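A rubisco-like protein (Burkholderia fungorum, PDB 3NWR) is a rubisco-like protein that probably catalyses a reaction other than carbon dioxide fixation, on a substrate that may resemble ribulose bisphosphate. Local coordinates at residues L15-L25 / E123-L134. Numbering follows the deposited sequence.
Sequences LEADYLIETPL and EVTGVRLLSLRL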
loop_
_atom_site.group_PDB
_atom_site.type_symbol
_atom_site.label_atom_id
_atom_site.label_comp_id
_atom_site.label_asym_id
_atom_site.label_seq_id
_atom_site.Cartn_x
_atom_site.Cartn_y
_atom_site.Cartn_z
ATOM N N LEU A 15 12.117 12.540 -14.395
ATOM C CA LEU A 15 12.483 11.207 -13.945
ATOM C C LEU A 15 11.947 10.215 -14.972
ATOM O O LEU A 15 11.100 10.556 -15.804
ATOM C CB LEU A 15 11.938 10.913 -12.539
ATOM C CG LEU A 15 10.416 10.928 -12.377
ATOM C CD1 LEU A 15 9.777 9.613 -12.843
ATOM C CD2 LEU A 15 10.065 11.214 -10.920
ATOM N N GLU A 16 12.446 8.990 -14.925
ATOM C CA GLU A 16 11.974 7.958 -15.829
ATOM C C GLU A 16 11.422 6.752 -15.077
ATOM O O GLU A 16 11.896 6.399 -13.997
ATOM C CB GLU A 16 13.078 7.534 -16.788
ATOM C CG GLU A 16 13.471 8.663 -17.723
ATOM C CD GLU A 16 14.599 8.296 -18.655
ATOM O OE1 GLU A 16 15.042 7.123 -18.648
ATOM O OE2 GLU A 16 15.039 9.195 -19.402
ATOM N N ALA A 17 10.412 6.130 -15.673
ATOM C CA ALA A 17 9.790 4.951 -15.094
ATOM C C ALA A 17 9.617 3.904 -16.184
ATOM O O ALA A 17 9.100 4.210 -17.257
ATOM C CB ALA A 17 8.441 5.322 -14.490
ATOM N N ASP A 18 10.049 2.677 -15.907
ATOM C CA ASP A 18 9.919 1.574 -16.861
ATOM C C ASP A 18 8.762 0.679 -16.443
ATOM O O ASP A 18 8.603 0.389 -15.252
ATOM C CB ASP A 18 11.194 0.721 -16.892
ATOM C CG ASP A 18 12.384 1.444 -17.501
ATOM O OD1 ASP A 18 12.216 2.545 -18.057
ATOM O OD2 ASP A 18 13.496 0.886 -17.425
ATOM N N TYR A 19 7.969 0.229 -17.416
ATOM C CA TYR A 19 6.842 -0.669 -17.167
ATOM C C TYR A 19 6.860 -1.862 -18.093
ATOM O O TYR A 19 7.433 -1.811 -19.182
ATOM C CB TYR A 19 5.506 0.047 -17.389
ATOM C CG TYR A 19 5.325 1.286 -16.563
ATOM C CD1 TYR A 19 4.598 1.253 -15.382
ATOM C CD2 TYR A 19 5.874 2.492 -16.970
ATOM C CE1 TYR A 19 4.430 2.401 -14.623
ATOM C CE2 TYR A 19 5.712 3.640 -16.218
ATOM C CZ TYR A 19 5.001 3.582 -15.044
ATOM O OH TYR A 19 4.848 4.722 -14.291
ATOM N N LEU A 20 6.222 -2.938 -17.644
ATOM C CA LEU A 20 5.813 -4.020 -18.527
ATOM C C LEU A 20 4.308 -3.906 -18.665
ATOM O O LEU A 20 3.588 -3.946 -17.664
ATOM C CB LEU A 20 6.183 -5.379 -17.917
ATOM C CG LEU A 20 5.496 -6.601 -18.534
ATOM C CD1 LEU A 20 6.015 -6.854 -19.938
ATOM C CD2 LEU A 20 5.705 -7.831 -17.654
ATOM N N ILE A 21 3.811 -3.744 -19.890
ATOM C CA ILE A 21 2.374 -3.665 -20.083
ATOM C C ILE A 21 1.879 -4.793 -20.973
ATOM O O ILE A 21 2.650 -5.393 -21.724
ATOM C CB ILE A 21 1.924 -2.309 -20.663
ATOM C CG1 ILE A 21 2.465 -2.117 -22.085
ATOM C CG2 ILE A 21 2.361 -1.181 -19.742
ATOM C CD1 ILE A 21 1.807 -0.950 -22.823
ATOM N N GLU A 22 0.598 -5.105 -20.836
ATOM C CA GLU A 22 -0.040 -6.138 -21.639
ATOM C C GLU A 22 -1.387 -5.602 -22.090
ATOM O O GLU A 22 -2.145 -5.048 -21.294
ATOM C CB GLU A 22 -0.226 -7.405 -20.811
ATOM C CG GLU A 22 -0.842 -8.578 -21.567
ATOM C CD GLU A 22 -1.190 -9.719 -20.629
ATOM O OE1 GLU A 22 -0.252 -10.297 -20.030
ATOM O OE2 GLU A 22 -2.394 -10.010 -20.482
ATOM N N THR A 23 -1.689 -5.761 -23.378
ATOM C CA THR A 23 -2.906 -5.193 -23.943
ATOM C C THR A 23 -3.194 -5.859 -25.284
ATOM O O THR A 23 -2.265 -6.204 -26.012
ATOM C CB THR A 23 -2.769 -3.663 -24.154
ATOM O OG1 THR A 23 -3.961 -3.141 -24.754
ATOM C CG2 THR A 23 -1.555 -3.335 -25.042
ATOM N N PRO A 24 -4.481 -6.060 -25.604
ATOM C CA PRO A 24 -4.794 -6.580 -26.938
ATOM C C PRO A 24 -4.786 -5.442 -27.951
ATOM O O PRO A 24 -4.881 -5.687 -29.159
ATOM C CB PRO A 24 -6.206 -7.122 -26.767
ATOM C CG PRO A 24 -6.823 -6.225 -25.745
ATOM C CD PRO A 24 -5.696 -5.849 -24.794
ATOM N N LEU A 25 -4.680 -4.208 -27.460
ATOM C CA LEU A 25 -4.644 -3.030 -28.315
ATOM C C LEU A 25 -3.204 -2.724 -28.727
ATOM O O LEU A 25 -2.288 -3.502 -28.449
ATOM C CB LEU A 25 -5.282 -1.828 -27.601
ATOM C CG LEU A 25 -6.639 -2.094 -26.936
ATOM C CD1 LEU A 25 -7.161 -0.844 -26.241
ATOM C CD2 LEU A 25 -7.662 -2.623 -27.943
ATOM N N GLU A 123 -7.596 -0.176 -20.917
ATOM C CA GLU A 123 -6.803 -0.629 -22.059
ATOM C C GLU A 123 -5.934 -1.850 -21.769
ATOM O O GLU A 123 -5.509 -2.542 -22.694
ATOM C CB GLU A 123 -5.904 0.498 -22.576
ATOM C CG GLU A 123 -6.633 1.614 -23.285
ATOM C CD GLU A 123 -7.128 2.689 -22.341
ATOM O OE1 GLU A 123 -7.009 2.520 -21.107
ATOM O OE2 GLU A 123 -7.649 3.712 -22.838
ATOM N N VAL A 124 -5.654 -2.115 -20.494
ATOM C CA VAL A 124 -4.628 -3.104 -20.160
ATOM C C VAL A 124 -5.122 -4.376 -19.472
ATOM O O VAL A 124 -6.080 -4.352 -18.694
ATOM C CB VAL A 124 -3.503 -2.485 -19.298
ATOM C CG1 VAL A 124 -2.908 -1.264 -19.999
ATOM C CG2 VAL A 124 -4.025 -2.122 -17.909
ATOM N N THR A 125 -4.445 -5.477 -19.771
ATOM C CA THR A 125 -4.663 -6.736 -19.073
ATOM C C THR A 125 -3.425 -7.106 -18.255
ATOM O O THR A 125 -3.304 -8.220 -17.747
ATOM C CB THR A 125 -5.030 -7.873 -20.057
ATOM O OG1 THR A 125 -4.036 -7.970 -21.092
ATOM C CG2 THR A 125 -6.390 -7.589 -20.676
ATOM N N GLY A 126 -2.510 -6.149 -18.136
ATOM C CA GLY A 126 -1.308 -6.291 -17.334
ATOM C C GLY A 126 -0.581 -4.953 -17.279
ATOM O O GLY A 126 -0.471 -4.260 -18.292
ATOM N N VAL A 127 -0.109 -4.573 -16.093
ATOM C CA VAL A 127 0.727 -3.387 -15.932
ATOM C C VAL A 127 1.551 -3.553 -14.667
ATOM O O VAL A 127 0.999 -3.757 -13.569
ATOM C CB VAL A 127 -0.073 -2.065 -15.809
ATOM C CG1 VAL A 127 0.855 -0.921 -15.462
ATOM C CG2 VAL A 127 -0.805 -1.742 -17.092
ATOM N N ARG A 128 2.865 -3.473 -14.829
ATOM C CA ARG A 128 3.780 -3.549 -13.702
ATOM C C ARG A 128 4.855 -2.489 -13.823
ATOM O O ARG A 128 5.493 -2.350 -14.867
ATOM C CB ARG A 128 4.428 -4.926 -13.625
ATOM C CG ARG A 128 5.330 -5.140 -12.398
ATOM C CD ARG A 128 5.843 -6.549 -12.442
ATOM N NE ARG A 128 6.805 -6.891 -11.404
ATOM C CZ ARG A 128 6.546 -7.702 -10.385
ATOM N NH1 ARG A 128 5.333 -8.223 -10.227
ATOM N NH2 ARG A 128 7.511 -7.990 -9.529
ATOM N N LEU A 129 5.052 -1.738 -12.745
ATOM C CA LEU A 129 6.135 -0.772 -12.679
ATOM C C LEU A 129 7.411 -1.519 -12.338
ATOM O O LEU A 129 7.503 -2.138 -11.284
ATOM C CB LEU A 129 5.836 0.266 -11.602
ATOM C CG LEU A 129 6.968 1.238 -11.283
ATOM C CD1 LEU A 129 7.354 2.075 -12.496
ATOM C CD2 LEU A 129 6.581 2.142 -10.093
ATOM N N LEU A 130 8.383 -1.485 -13.243
ATOM C CA LEU A 130 9.623 -2.251 -13.082
ATOM C C LEU A 130 10.729 -1.487 -12.363
ATOM O O LEU A 130 11.425 -2.037 -11.506
ATOM C CB LEU A 130 10.156 -2.680 -14.454
ATOM C CG LEU A 130 9.165 -3.401 -15.360
ATOM C CD1 LEU A 130 9.803 -3.652 -16.733
ATOM C CD2 LEU A 130 8.712 -4.703 -14.722
ATOM N N SER A 131 10.920 -0.228 -12.729
ATOM C CA SER A 131 12.066 0.506 -12.224
ATOM C C SER A 131 11.876 2.009 -12.363
ATOM O O SER A 131 11.029 2.473 -13.132
ATOM C CB SER A 131 13.343 0.060 -12.948
ATOM O OG SER A 131 13.213 0.283 -14.335
ATOM N N LEU A 132 12.666 2.759 -11.596
ATOM C CA LEU A 132 12.635 4.219 -11.610
ATOM C C LEU A 132 14.053 4.747 -11.715
ATOM O O LEU A 132 14.991 4.141 -11.189
ATOM C CB LEU A 132 12.022 4.762 -10.320
ATOM C CG LEU A 132 10.538 4.457 -10.116
ATOM C CD1 LEU A 132 10.131 4.763 -8.674
ATOM C CD2 LEU A 132 9.704 5.259 -11.090
ATOM N N ARG A 133 14.206 5.885 -12.382
ATOM C CA ARG A 133 15.485 6.578 -12.405
ATOM C C ARG A 133 15.268 8.048 -12.077
ATOM O O ARG A 133 14.566 8.758 -12.793
ATOM C CB ARG A 133 16.154 6.435 -13.770
ATOM C CG ARG A 133 16.695 5.044 -14.033
ATOM C CD ARG A 133 17.281 4.930 -15.432
ATOM N NE ARG A 133 16.250 5.088 -16.452
ATOM C CZ ARG A 133 15.388 4.131 -16.786
ATOM N NH1 ARG A 133 15.434 2.952 -16.178
ATOM N NH2 ARG A 133 14.473 4.353 -17.720
ATOM N N LEU A 134 15.871 8.488 -10.980
ATOM C CA LEU A 134 15.734 9.861 -10.516
ATOM C C LEU A 134 17.077 10.582 -10.576
ATOM O O LEU A 134 18.112 9.988 -10.281
ATOM C CB LEU A 134 15.227 9.872 -9.066
ATOM C CG LEU A 134 13.710 9.741 -8.826
ATOM C CD1 LEU A 134 13.137 8.478 -9.434
ATOM C CD2 LEU A 134 13.393 9.783 -7.334
#
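Glu16 to Glu22 pair antiparallel with Gly126 to Arg133, joining an inner strand and an outermost strand of the four-stranded sheet in the RuBisCO-type N-terminal domain. Two classic beta bulges interrupt the ladder: Leu130 and Ser131 both face Asp18, and Thr125 and Gly126 both face Glu22. At the first, Asp18 O takes a bond from Leu130 N (2.8 Å) and a weak one from Ser131 N. At the second, Gly126, with no side chain, packs its CA 3.8 Å from Glu22 CB.

Ala17, Tyr19, Ile21, Val127, Leu129 and Leu132 line one face, which packs partly on helix 107-114. Leu129 CD1 lies over a face of the Tyr19 ring, 4.0 Å from its centroid and offset toward the rim, a CH-pi contact; the phenol OH reaches on to Val114 O. Small Ala17 lets Leu132 CD2 come within 3.6 Å of its CB.

The other face carries a salt-bridge network. Arg133, its chain bent at chi3 (-65°), turns its guanidinium back over the neighbouring strand. Arg133 NE and NH2 converge side-on upon Glu16 OE1, NH2 along the anti lone pair at 3.0 Å, with carboxylate and guanidinium planes 81° apart. End-on, Arg133 NH2 also meets Asp18 OD1 (2.9 Å) while Arg133 NH1 approaches Asp18 OD2 from above the carboxylate plane. Arg93 and Thr95 of strand 89-99 bind Asp18 too, which would be expected to favour its ionised form.

At the second bulge itself, Thr125 OG1 donates to the anti side of Glu22 OE2 (2.7 Å), while Ser74 bonds Glu22 OE1. A threonine suits the strand's end: with OG1 anti to its backbone N (chi1 178°), Thr23 OG1 accepts from Leu25 N in an ST turn and donates to Glu123 O at 2.6 Å.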